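Putative alpha-L-fucosidase (Bacteroides thetaiotaomicron VPI-5482, PDB 3GZA) probably hydrolyses terminal alpha-L-fucose residues from glycans, as a putative exported glycoside hydrolase of family 29. Local coordinates at residues T234-C239 / H257-G262; N291-L296 / A330-E335; T419-T424 / I435-Y440. All coordinates share one frame; numbering follows the deposited sequence.

Contact 1: T234-C239 / H257-G262; sequences TFPVPC and HGDKNG
Thr-234 and Asp-259 bind each other twice, joining the short strand 234-235 to a type I beta turn that runs from Asp-259 to Gly-262, in the TIM-barrel domain, presumably the catalytic one. The backbone N of Asp-259 gives a nearly straight hydrogen bond (168°) to Thr-234 O at 2.9 Å. In return the hydroxyl Thr-234 OG1 donates to Asp-259 O at 2.6 Å. With chi1 at 49°, OG1 sits between the backbone N and the carbonyl carbon and is thereby aimed at the turn. Asp-259 O also accepts from Gly-262 N, the bond that closes the turn, and the two donors arrive from opposite faces of the carbonyl plane, gripping the oxygen from both sides. The aspartate side chain makes an Asx turn as well: Asn-261 N donates to Asp-259 OD1, 3.0 Å away, from above the carboxylate plane, which suits an acidic residue at the head of this turn. Farther out, Pro-236 lays its ring across the Asp-259 side chain, with Pro-236 CD 3.9 Å from Asp-259 CB. Glycine fits both ends of the loop. Gly-258 leaves helix 251-257 with positive phi, and at Gly-262 a beta carbon would collide with the backbone of Phe-235. The Phe-235 ring packs on Leu-254 and Leu-255 of that helix, while its CD1 edge meets Gly-258 CA at 4.2 Å.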
ATOM      1  N   THR A 234      29.555   9.254  28.197  1.00 23.22           N
ATOM      2  CA  THR A 234      28.569   9.474  29.223  1.00 23.65           C
ATOM      3  C   THR A 234      27.647  10.643  28.873  1.00 23.51           C
ATOM      4  O   THR A 234      28.015  11.552  28.107  1.00 23.01           O
ATOM      5  CB  THR A 234      29.232   9.589  30.561  1.00 23.12           C
ATOM      6  OG1 THR A 234      30.332  10.514  30.513  1.00 22.57           O
ATOM      7  CG2 THR A 234      29.728   8.212  31.008  1.00 23.33           C
ATOM      8  N   PHE A 235      26.431  10.586  29.437  1.00 23.17           N
ATOM      9  CA  PHE A 235      25.351  11.451  28.999  1.00 23.52           C
ATOM     10  C   PHE A 235      24.385  11.663  30.161  1.00 24.00           C
ATOM     11  O   PHE A 235      24.244  10.785  30.996  1.00 22.11           O
ATOM     12  CB  PHE A 235      24.714  10.779  27.739  1.00 24.00           C
ATOM     13  CG  PHE A 235      24.193  11.757  26.726  1.00 25.03           C
ATOM     14  CD1 PHE A 235      25.096  12.547  26.007  1.00 25.62           C
ATOM     15  CD2 PHE A 235      22.820  11.940  26.511  1.00 25.12           C
ATOM     16  CE1 PHE A 235      24.636  13.443  25.101  1.00 28.22           C
ATOM     17  CE2 PHE A 235      22.367  12.862  25.586  1.00 27.50           C
ATOM     18  CZ  PHE A 235      23.266  13.620  24.900  1.00 28.05           C
ATOM     19  N   PRO A 236      23.746  12.833  30.228  1.00 23.51           N
ATOM     20  CA  PRO A 236      22.889  13.127  31.368  1.00 23.13           C
ATOM     21  C   PRO A 236      21.567  12.366  31.452  1.00 22.93           C
ATOM     22  O   PRO A 236      20.987  12.258  32.550  1.00 23.81           O
ATOM     23  CB  PRO A 236      22.651  14.633  31.236  1.00 24.39           C
ATOM     24  CG  PRO A 236      22.820  14.921  29.820  1.00 25.21           C
ATOM     25  CD  PRO A 236      23.878  13.997  29.321  1.00 23.64           C
ATOM     26  N   VAL A 237      21.145  11.803  30.330  1.00 22.86           N
ATOM     27  CA  VAL A 237      19.903  11.055  30.213  1.00 23.96           C
ATOM     28  C   VAL A 237      20.165   9.877  29.342  1.00 24.28           C
ATOM     29  O   VAL A 237      21.110   9.878  28.552  1.00 23.71           O
ATOM     30  CB  VAL A 237      18.743  11.920  29.647  1.00 23.95           C
ATOM     31  CG1 VAL A 237      18.283  12.943  30.701  1.00 26.59           C
ATOM     32  CG2 VAL A 237      19.143  12.574  28.298  1.00 25.47           C
ATOM     33  N   PRO A 238      19.340   8.820  29.464  1.00 24.81           N
ATOM     34  CA  PRO A 238      19.545   7.590  28.701  1.00 25.23           C
ATOM     35  C   PRO A 238      19.072   7.609  27.261  1.00 26.14           C
ATOM     36  O   PRO A 238      18.854   6.561  26.675  1.00 24.76           O
ATOM     37  CB  PRO A 238      18.815   6.538  29.555  1.00 27.39           C
ATOM     38  CG  PRO A 238      17.759   7.234  30.129  1.00 25.35           C
ATOM     39  CD  PRO A 238      18.247   8.660  30.436  1.00 25.26           C
ATOM     40  N   CYS A 239      18.981   8.795  26.688  1.00 24.62           N
ATOM     41  CA  CYS A 239      18.516   8.975  25.329  1.00 25.88           C
ATOM     42  C   CYS A 239      19.142  10.243  24.779  1.00 26.57           C
ATOM     43  O   CYS A 239      19.853  10.944  25.490  1.00 26.92           O
ATOM     44  CB  CYS A 239      17.012   9.027  25.277  1.00 26.98           C
ATOM     45  SG  CYS A 239      16.347  10.414  26.022  1.00 28.28           S
ATOM     46  N   HIS A 257      30.069  16.613  22.347  1.00 25.96           N
ATOM     47  CA  HIS A 257      31.050  16.396  23.404  1.00 24.95           C
ATOM     48  C   HIS A 257      30.670  15.338  24.443  1.00 24.47           C
ATOM     49  O   HIS A 257      31.543  14.832  25.130  1.00 24.08           O
ATOM     50  CB  HIS A 257      31.294  17.725  24.183  1.00 24.82           C
ATOM     51  CG  HIS A 257      32.035  18.780  23.399  1.00 24.27           C
ATOM     52  ND1 HIS A 257      33.403  18.782  23.269  1.00 25.05           N
ATOM     53  CD2 HIS A 257      31.589  19.862  22.707  1.00 25.78           C
ATOM     54  CE1 HIS A 257      33.771  19.820  22.534  1.00 26.16           C
ATOM     55  NE2 HIS A 257      32.690  20.504  22.192  1.00 25.99           N
ATOM     56  N   GLY A 258      29.380  15.093  24.644  1.00 24.79           N
ATOM     57  CA  GLY A 258      28.927  14.270  25.763  1.00 25.29           C
ATOM     58  C   GLY A 258      29.078  15.029  27.082  1.00 24.43           C
ATOM     59  O   GLY A 258      29.362  16.241  27.120  1.00 23.76           O
ATOM     60  N   ASP A 259      28.893  14.321  28.200  1.00 24.05           N
ATOM     61  CA  ASP A 259      28.935  14.910  29.503  1.00 24.04           C
ATOM     62  C   ASP A 259      29.712  13.961  30.386  1.00 24.08           C
ATOM     63  O   ASP A 259      29.237  12.891  30.761  1.00 23.46           O
ATOM     64  CB  ASP A 259      27.501  15.113  30.013  1.00 23.30           C
ATOM     65  CG  ASP A 259      27.419  15.680  31.404  1.00 24.66           C
ATOM     66  OD1 ASP A 259      28.444  15.951  32.076  1.00 23.88           O
ATOM     67  OD2 ASP A 259      26.244  15.843  31.842  1.00 28.32           O
ATOM     68  N   LYS A 260      30.918  14.369  30.722  1.00 23.53           N
ATOM     69  CA  LYS A 260      31.804  13.565  31.548  1.00 24.16           C
ATOM     70  C   LYS A 260      31.198  13.150  32.887  1.00 23.41           C
ATOM     71  O   LYS A 260      31.629  12.153  33.462  1.00 24.72           O
ATOM     72  CB  LYS A 260      33.137  14.293  31.764  1.00 24.39           C
ATOM     73  CG  LYS A 260      33.087  15.527  32.569  1.00 26.49           C
ATOM     74  CD  LYS A 260      34.447  16.215  32.548  1.00 29.57           C
ATOM     75  CE  LYS A 260      34.409  17.448  33.386  1.00 32.44           C
ATOM     76  NZ  LYS A 260      35.768  18.093  33.520  1.00 34.95           N
ATOM     77  N   ASN A 261      30.230  13.931  33.396  1.00 22.85           N
ATOM     78  CA  ASN A 261      29.555  13.641  34.665  1.00 23.37           C
ATOM     79  C   ASN A 261      28.208  12.922  34.504  1.00 23.12           C
ATOM     80  O   ASN A 261      27.551  12.611  35.528  1.00 23.53           O
ATOM     81  CB  ASN A 261      29.342  14.950  35.395  1.00 23.29           C
ATOM     82  CG  ASN A 261      30.616  15.632  35.721  1.00 25.33           C
ATOM     83  OD1 ASN A 261      31.569  15.009  36.202  1.00 26.40           O
ATOM     84  ND2 ASN A 261      30.655  16.929  35.474  1.00 29.85           N
ATOM     85  N   GLY A 262      27.830  12.605  33.262  1.00 23.20           N
ATOM     86  CA  GLY A 262      26.567  11.948  32.972  1.00 22.78           C
ATOM     87  C   GLY A 262      26.553  10.551  33.559  1.00 23.19           C
ATOM     88  O   GLY A 262      27.575   9.900  33.583  1.00 23.80           O
TER

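Contact 2: N291-L296 / A330-E335; sequences NNIYPL and AQRLKE
Arg-332 of helix 327-344 reaches Tyr-294 in the chain that leads into helix 296-304, joining two helices of the TIM-barrel domain near its surface. Its side chain leaves the helix with CG anti to the backbone N (chi1 -177°), then bends at chi2 and chi3 and curls across the 293-296 backbone. The bend carries Arg-332 NH1 to Tyr-294 O, where it donates a hydrogen bond of 2.9 Å; the oxygen lies at the edge of the guanidinium, near its plane, although NH1 stands above the plane of the carbonyl. On the same group Arg-332 NE makes a salt bridge with Glu-335 OE1, 2.8 Å away and one helical turn on, so two edge contacts fix the rotation of the guanidinium. The carboxylate is itself steadied by Gln-331, whose NE2 binds OE2. An arginine suits this place because its long chain spans the gap while its flat head binds in plane and packs by its face. Over one face, offset toward the rim, lies Ile-293 CD1, within 3.6 Å of Arg-332 NH1. Pro-295, at the N-cap position of helix 296-304, brings its CA within 3.5 Å of Arg-332 NH1. Leu-296, in the first turn of that helix, has CG anti to its N (chi1 177°), which sends one branch toward helix 327-344: Leu-296 CD1 ends 3.6 Å from Glu-335 O and 4.2 Å from Glu-335 CB.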
ATOM      1  N   ASN A 291      32.153  11.883  -9.265  1.00 25.78           N
ATOM      2  CA  ASN A 291      33.334  12.600  -8.879  1.00 26.66           C
ATOM      3  C   ASN A 291      33.173  13.376  -7.569  1.00 24.54           C
ATOM      4  O   ASN A 291      34.069  14.132  -7.249  1.00 24.68           O
ATOM      5  CB  ASN A 291      33.796  13.460 -10.031  1.00 27.54           C
ATOM      6  CG  ASN A 291      34.405  12.585 -11.179  1.00 31.16           C
ATOM      7  OD1 ASN A 291      35.171  11.645 -10.913  1.00 40.03           O
ATOM      8  ND2 ASN A 291      34.025  12.857 -12.409  1.00 38.66           N
ATOM      9  N   ASN A 292      32.065  13.139  -6.847  1.00 24.02           N
ATOM     10  CA  ASN A 292      31.761  13.855  -5.628  1.00 24.35           C
ATOM     11  C   ASN A 292      32.020  13.028  -4.397  1.00 24.27           C
ATOM     12  O   ASN A 292      31.665  13.397  -3.316  1.00 25.00           O
ATOM     13  CB  ASN A 292      30.355  14.405  -5.703  1.00 23.94           C
ATOM     14  CG  ASN A 292      30.228  15.399  -6.850  1.00 23.69           C
ATOM     15  OD1 ASN A 292      31.165  16.126  -7.160  1.00 24.20           O
ATOM     16  ND2 ASN A 292      29.062  15.447  -7.485  1.00 26.78           N
ATOM     17  N   ILE A 293      32.699  11.900  -4.599  1.00 25.40           N
ATOM     18  CA  ILE A 293      33.194  11.116  -3.469  1.00 23.89           C
ATOM     19  C   ILE A 293      34.320  11.885  -2.763  1.00 22.97           C
ATOM     20  O   ILE A 293      35.081  12.592  -3.397  1.00 23.52           O
ATOM     21  CB  ILE A 293      33.736   9.715  -3.889  1.00 25.19           C
ATOM     22  CG1 ILE A 293      34.782   9.816  -4.966  1.00 26.69           C
ATOM     23  CG2 ILE A 293      32.553   8.832  -4.338  1.00 25.36           C
ATOM     24  CD1 ILE A 293      35.422   8.453  -5.387  1.00 27.57           C
ATOM     25  N   TYR A 294      34.365  11.827  -1.428  1.00 22.93           N
ATOM     26  CA  TYR A 294      35.425  12.515  -0.718  1.00 23.65           C
ATOM     27  C   TYR A 294      36.805  12.003  -1.074  1.00 23.42           C
ATOM     28  O   TYR A 294      36.994  10.796  -1.192  1.00 24.97           O
ATOM     29  CB  TYR A 294      35.257  12.363   0.808  1.00 22.92           C
ATOM     30  CG  TYR A 294      34.324  13.378   1.484  1.00 23.08           C
ATOM     31  CD1 TYR A 294      34.585  14.712   1.388  1.00 23.29           C
ATOM     32  CD2 TYR A 294      33.230  12.969   2.188  1.00 24.54           C
ATOM     33  CE1 TYR A 294      33.768  15.650   1.982  1.00 24.18           C
ATOM     34  CE2 TYR A 294      32.412  13.874   2.811  1.00 25.24           C
ATOM     35  CZ  TYR A 294      32.683  15.214   2.713  1.00 23.58           C
ATOM     36  OH  TYR A 294      31.885  16.185   3.366  1.00 23.76           O
ATOM     37  N   PRO A 295      37.768  12.907  -1.274  1.00 22.58           N
ATOM     38  CA  PRO A 295      39.152  12.481  -1.400  1.00 23.02           C
ATOM     39  C   PRO A 295      39.645  11.692  -0.198  1.00 23.54           C
ATOM     40  O   PRO A 295      39.157  11.871   0.944  1.00 23.95           O
ATOM     41  CB  PRO A 295      39.914  13.812  -1.496  1.00 24.76           C
ATOM     42  CG  PRO A 295      38.955  14.718  -2.028  1.00 25.41           C
ATOM     43  CD  PRO A 295      37.642  14.359  -1.548  1.00 23.32           C
ATOM     44  N   LEU A 296      40.634  10.840  -0.437  1.00 24.06           N
ATOM     45  CA  LEU A 296      41.230  10.056   0.637  1.00 25.14           C
ATOM     46  C   LEU A 296      41.757  10.929   1.771  1.00 24.87           C
ATOM     47  O   LEU A 296      41.569  10.581   2.937  1.00 25.70           O
ATOM     48  CB  LEU A 296      42.377   9.195   0.057  1.00 24.68           C
ATOM     49  CG  LEU A 296      43.166   8.358   1.088  1.00 27.33           C
ATOM     50  CD1 LEU A 296      42.282   7.358   1.742  1.00 27.51           C
ATOM     51  CD2 LEU A 296      44.404   7.707   0.468  1.00 26.59           C
ATOM     52  N   ALA A 330      33.938   2.226  -4.538  1.00 24.12           N
ATOM     53  CA  ALA A 330      34.606   1.020  -4.009  1.00 25.52           C
ATOM     54  C   ALA A 330      36.119   1.185  -3.950  1.00 25.09           C
ATOM     55  O   ALA A 330      36.782   0.770  -2.981  1.00 25.36           O
ATOM     56  CB  ALA A 330      34.240  -0.197  -4.884  1.00 25.84           C
ATOM     57  N   GLN A 331      36.683   1.800  -4.975  1.00 24.40           N
ATOM     58  CA  GLN A 331      38.129   2.001  -4.996  1.00 25.14           C
ATOM     59  C   GLN A 331      38.519   2.955  -3.872  1.00 24.29           C
ATOM     60  O   GLN A 331      39.500   2.731  -3.213  1.00 24.51           O
ATOM     61  CB  GLN A 331      38.590   2.491  -6.354  1.00 26.13           C
ATOM     62  CG  GLN A 331      40.033   2.902  -6.458  1.00 25.92           C
ATOM     63  CD  GLN A 331      41.014   1.782  -6.109  1.00 27.95           C
ATOM     64  OE1 GLN A 331      40.732   0.586  -6.293  1.00 30.55           O
ATOM     65  NE2 GLN A 331      42.183   2.174  -5.621  1.00 29.45           N
ATOM     66  N   ARG A 332      37.778   4.043  -3.699  1.00 23.62           N
ATOM     67  CA  ARG A 332      38.088   5.025  -2.642  1.00 24.07           C
ATOM     68  C   ARG A 332      38.008   4.406  -1.251  1.00 24.39           C
ATOM     69  O   ARG A 332      38.791   4.736  -0.363  1.00 24.24           O
ATOM     70  CB  ARG A 332      37.135   6.223  -2.707  1.00 24.33           C
ATOM     71  CG  ARG A 332      37.397   7.324  -1.706  1.00 25.85           C
ATOM     72  CD  ARG A 332      38.851   7.900  -1.785  1.00 25.84           C
ATOM     73  NE  ARG A 332      39.406   8.063  -3.142  1.00 24.71           N
ATOM     74  CZ  ARG A 332      39.101   9.051  -3.980  1.00 24.99           C
ATOM     75  NH1 ARG A 332      38.198   9.967  -3.660  1.00 24.55           N
ATOM     76  NH2 ARG A 332      39.627   9.082  -5.178  1.00 24.37           N
ATOM     77  N   LEU A 333      36.999   3.576  -1.050  1.00 24.61           N
ATOM     78  CA  LEU A 333      36.841   2.828   0.177  1.00 24.51           C
ATOM     79  C   LEU A 333      38.051   1.941   0.442  1.00 24.34           C
ATOM     80  O   LEU A 333      38.548   1.905   1.572  1.00 24.27           O
ATOM     81  CB  LEU A 333      35.551   2.013   0.144  1.00 25.25           C
ATOM     82  CG  LEU A 333      34.268   2.835   0.253  1.00 24.73           C
ATOM     83  CD1 LEU A 333      33.022   2.019  -0.154  1.00 26.17           C
ATOM     84  CD2 LEU A 333      34.049   3.480   1.656  1.00 27.02           C
ATOM     85  N   LYS A 334      38.515   1.237  -0.580  1.00 25.15           N
ATOM     86  CA  LYS A 334      39.694   0.388  -0.427  1.00 25.09           C
ATOM     87  C   LYS A 334      40.891   1.248  -0.053  1.00 25.18           C
ATOM     88  O   LYS A 334      41.697   0.900   0.835  1.00 24.72           O
ATOM     89  CB  LYS A 334      39.956  -0.386  -1.708  1.00 24.93           C
ATOM     90  CG  LYS A 334      41.240  -1.213  -1.639  1.00 25.45           C
ATOM     91  CD  LYS A 334      41.512  -1.786  -2.999  1.00 27.27           C
ATOM     92  CE  LYS A 334      42.704  -2.712  -3.015  1.00 30.93           C
ATOM     93  NZ  LYS A 334      43.972  -1.978  -2.845  1.00 31.17           N
ATOM     94  N   GLU A 335      41.046   2.378  -0.744  1.00 24.77           N
ATOM     95  CA  GLU A 335      42.144   3.284  -0.441  1.00 24.10           C
ATOM     96  C   GLU A 335      42.111   3.739   1.044  1.00 23.96           C
ATOM     97  O   GLU A 335      43.168   3.870   1.676  1.00 22.94           O
ATOM     98  CB  GLU A 335      42.121   4.498  -1.366  1.00 25.24           C
ATOM     99  CG  GLU A 335      42.433   4.198  -2.831  1.00 24.65           C
ATOM    100  CD  GLU A 335      42.143   5.323  -3.771  1.00 26.08           C
ATOM    101  OE1 GLU A 335      41.679   6.392  -3.322  1.00 25.48           O
ATOM    102  OE2 GLU A 335      42.377   5.114  -5.003  1.00 26.21           O
TER

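Contact 3: T419-T424 / I435-Y440; sequences TALRLT and INFSAY
Phe-437 spans the interior between two sheets to set its ring against Leu-423, whose CB sits over the middle of the ring face. This CH-pi contact measures 3.8 Å from Leu-423 CB to the centroid of the Phe-437 ring, only 13° off the ring normal. It lies inside the C-terminal beta-sandwich, consistent with the F5/8 type C family, where strands 420-424 and 436-440 belong to facing antiparallel sheets. No hydrogen bond links them: their axes pass 8.7 Å apart at 145°, a separation filled by side chains. Phe-437 has CG anti to the backbone N (chi1 171°), carrying the ring across to the other strand, where Phe-437 CE2 also comes 3.7 Å from Leu-423 N. Extending from opposite strands, Phe-437 and Leu-423 overlap while running in contrary senses, and Leu-423 CD2 reaches back toward CG of the ring. Leu-421 takes up the far end of the ring, its CB 3.8 Å from Phe-437 CZ. A large flat residue suits this position because a single ring meets both leucines, and Leu-360 of strand 357-362 packs on it too. Replaced by alanine, Phe-437 would lose the ring that Leu-423 CB lies over; a gap between the sheets is then likely to open, with Leu-421 and Leu-423 left without their shared partner. Arg-422, between the leucines, starts out away from the other strand; its NH2 forms a salt bridge with Glu-389 and the guanidinium makes a cation-pi contact with Trp-396. The small Ala-439 leaves room for a leucine branch, Leu-421 CD1 approaching Ala-439 CB to 3.6 Å.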
ATOM      1  N   THR A 419      63.709   9.177  21.949  1.00 27.03           N
ATOM      2  CA  THR A 419      64.121   7.851  22.397  1.00 27.52           C
ATOM      3  C   THR A 419      63.008   7.183  23.221  1.00 27.31           C
ATOM      4  O   THR A 419      63.058   5.990  23.492  1.00 27.28           O
ATOM      5  CB  THR A 419      65.407   7.907  23.193  1.00 27.64           C
ATOM      6  OG1 THR A 419      65.267   8.813  24.292  1.00 28.27           O
ATOM      7  CG2 THR A 419      66.568   8.379  22.295  1.00 27.94           C
ATOM      8  N   ALA A 420      61.986   7.947  23.605  1.00 27.08           N
ATOM      9  CA  ALA A 420      60.933   7.409  24.412  1.00 27.13           C
ATOM     10  C   ALA A 420      59.778   8.379  24.444  1.00 27.39           C
ATOM     11  O   ALA A 420      59.954   9.553  24.166  1.00 27.27           O
ATOM     12  CB  ALA A 420      61.462   7.143  25.829  1.00 27.07           C
ATOM     13  N   LEU A 421      58.583   7.859  24.696  1.00 27.99           N
ATOM     14  CA  LEU A 421      57.390   8.679  24.917  1.00 28.72           C
ATOM     15  C   LEU A 421      56.868   8.358  26.296  1.00 29.28           C
ATOM     16  O   LEU A 421      57.069   7.251  26.807  1.00 30.26           O
ATOM     17  CB  LEU A 421      56.280   8.386  23.920  1.00 29.61           C
ATOM     18  CG  LEU A 421      56.477   8.804  22.473  1.00 30.50           C
ATOM     19  CD1 LEU A 421      55.162   8.601  21.764  1.00 32.98           C
ATOM     20  CD2 LEU A 421      56.928  10.244  22.349  1.00 32.72           C
ATOM     21  N   ARG A 422      56.170   9.303  26.904  1.00 28.32           N
ATOM     22  CA  ARG A 422      55.619   9.046  28.219  1.00 27.92           C
ATOM     23  C   ARG A 422      54.234   9.630  28.321  1.00 26.87           C
ATOM     24  O   ARG A 422      54.028  10.803  28.035  1.00 27.09           O
ATOM     25  CB  ARG A 422      56.491   9.614  29.329  1.00 27.94           C
ATOM     26  CG  ARG A 422      56.010   9.252  30.745  1.00 30.60           C
ATOM     27  CD  ARG A 422      57.059   9.583  31.758  1.00 32.21           C
ATOM     28  NE  ARG A 422      57.385  11.007  31.760  1.00 34.84           N
ATOM     29  CZ  ARG A 422      58.430  11.539  32.402  1.00 37.61           C
ATOM     30  NH1 ARG A 422      59.286  10.772  33.071  1.00 36.69           N
ATOM     31  NH2 ARG A 422      58.655  12.846  32.352  1.00 38.99           N
ATOM     32  N   LEU A 423      53.305   8.791  28.747  1.00 26.34           N
ATOM     33  CA  LEU A 423      51.915   9.185  28.976  1.00 25.74           C
ATOM     34  C   LEU A 423      51.709   9.348  30.478  1.00 26.14           C
ATOM     35  O   LEU A 423      51.983   8.434  31.243  1.00 25.43           O
ATOM     36  CB  LEU A 423      50.993   8.090  28.465  1.00 25.66           C
ATOM     37  CG  LEU A 423      49.498   8.227  28.794  1.00 26.40           C
ATOM     38  CD1 LEU A 423      48.890   9.438  28.102  1.00 25.48           C
ATOM     39  CD2 LEU A 423      48.824   6.952  28.385  1.00 27.99           C
ATOM     40  N   THR A 424      51.273  10.530  30.891  1.00 26.13           N
ATOM     41  CA  THR A 424      50.957  10.805  32.289  1.00 26.64           C
ATOM     42  C   THR A 424      49.480  11.173  32.368  1.00 25.91           C
ATOM     43  O   THR A 424      49.034  12.075  31.662  1.00 27.25           O
ATOM     44  CB  THR A 424      51.761  11.970  32.832  1.00 26.93           C
ATOM     45  OG1 THR A 424      53.156  11.680  32.675  1.00 27.13           O
ATOM     46  CG2 THR A 424      51.442  12.198  34.292  1.00 28.38           C
ATOM     47  N   ILE A 435      44.773  -0.113  27.640  1.00 27.84           N
ATOM     48  CA  ILE A 435      45.022  -1.329  26.884  1.00 28.33           C
ATOM     49  C   ILE A 435      46.006  -1.082  25.759  1.00 28.77           C
ATOM     50  O   ILE A 435      46.543  -2.037  25.201  1.00 29.36           O
ATOM     51  CB  ILE A 435      43.712  -1.985  26.373  1.00 28.58           C
ATOM     52  CG1 ILE A 435      42.990  -1.082  25.348  1.00 28.70           C
ATOM     53  CG2 ILE A 435      42.808  -2.301  27.541  1.00 29.64           C
ATOM     54  CD1 ILE A 435      41.860  -1.765  24.632  1.00 28.58           C
ATOM     55  N   ASN A 436      46.280   0.185  25.441  1.00 27.89           N
ATOM     56  CA  ASN A 436      47.177   0.515  24.356  1.00 27.78           C
ATOM     57  C   ASN A 436      47.700   1.941  24.484  1.00 27.28           C
ATOM     58  O   ASN A 436      46.921   2.885  24.596  1.00 26.48           O
ATOM     59  CB  ASN A 436      46.405   0.349  23.035  1.00 28.26           C
ATOM     60  CG  ASN A 436      47.215   0.699  21.801  1.00 28.57           C
ATOM     61  OD1 ASN A 436      48.413   0.868  21.852  1.00 32.60           O
ATOM     62  ND2 ASN A 436      46.534   0.798  20.659  1.00 30.02           N
ATOM     63  N   PHE A 437      49.023   2.062  24.479  1.00 25.94           N
ATOM     64  CA  PHE A 437      49.725   3.343  24.359  1.00 26.25           C
ATOM     65  C   PHE A 437      50.800   3.008  23.318  1.00 26.46           C
ATOM     66  O   PHE A 437      51.706   2.227  23.581  1.00 25.43           O
ATOM     67  CB  PHE A 437      50.270   3.902  25.671  1.00 25.72           C
ATOM     68  CG  PHE A 437      51.163   5.107  25.491  1.00 25.96           C
ATOM     69  CD1 PHE A 437      50.797   6.153  24.648  1.00 23.35           C
ATOM     70  CD2 PHE A 437      52.358   5.212  26.185  1.00 25.87           C
ATOM     71  CE1 PHE A 437      51.609   7.252  24.490  1.00 24.71           C
ATOM     72  CE2 PHE A 437      53.174   6.327  26.037  1.00 26.58           C
ATOM     73  CZ  PHE A 437      52.802   7.342  25.162  1.00 25.28           C
ATOM     74  N   SER A 438      50.643   3.559  22.121  1.00 26.57           N
ATOM     75  CA  SER A 438      51.507   3.229  20.975  0.50 26.59           C
ATOM     76  C   SER A 438      52.017   4.455  20.246  1.00 26.82           C
ATOM     77  O   SER A 438      51.339   5.456  20.189  1.00 26.71           O
ATOM     78  CB  SER A 438      50.742   2.393  19.955  0.50 27.28           C
ATOM     79  OG  SER A 438      50.333   1.147  20.474  0.50 28.02           O
ATOM     80  N   ALA A 439      53.196   4.339  19.656  1.00 26.22           N
ATOM     81  CA  ALA A 439      53.827   5.434  18.906  1.00 26.36           C
ATOM     82  C   ALA A 439      53.979   5.065  17.447  1.00 26.77           C
ATOM     83  O   ALA A 439      54.238   3.895  17.126  1.00 26.48           O
ATOM     84  CB  ALA A 439      55.192   5.772  19.493  1.00 26.59           C
ATOM     85  N   TYR A 440      53.848   6.075  16.584  1.00 26.43           N
ATOM     86  CA  TYR A 440      53.966   5.923  15.146  1.00 27.14           C
ATOM     87  C   TYR A 440      54.722   7.051  14.497  1.00 27.90           C
ATOM     88  O   TYR A 440      54.770   8.155  15.008  1.00 27.17           O
ATOM     89  CB  TYR A 440      52.577   5.910  14.472  1.00 27.22           C
ATOM     90  CG  TYR A 440      51.649   4.892  15.055  1.00 27.20           C
ATOM     91  CD1 TYR A 440      50.916   5.180  16.165  1.00 24.96           C
ATOM     92  CD2 TYR A 440      51.514   3.633  14.481  1.00 26.92           C
ATOM     93  CE1 TYR A 440      50.093   4.225  16.714  1.00 26.51           C
ATOM     94  CE2 TYR A 440      50.702   2.700  15.000  1.00 27.42           C
ATOM     95  CZ  TYR A 440      50.003   2.988  16.135  1.00 28.98           C
ATOM     96  OH  TYR A 440      49.177   2.050  16.700  1.00 32.53           O
TER

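How the contacts relate
The three contacts follow one another along the chain, each closing before the next opens. Contacts 1 and 2 both belong to the TIM-barrel domain but lie on opposite sides of the chain's centre, with their own centres about 34 Å apart. Strand 264-273 of the barrel sheet runs between them in sequence: it pairs with strand 234-235 of contact 1 and leads into the loop of contact 2. Helix 327-344, part of contact 2, then precedes the first strand of the sandwich that holds contact 3. The centre of contact 3 is about 29 Å from that of contact 1 and about 32 Å from that of contact 2. The three thus lie in separate regions, two in the presumed catalytic barrel and one in the C-terminal sandwich.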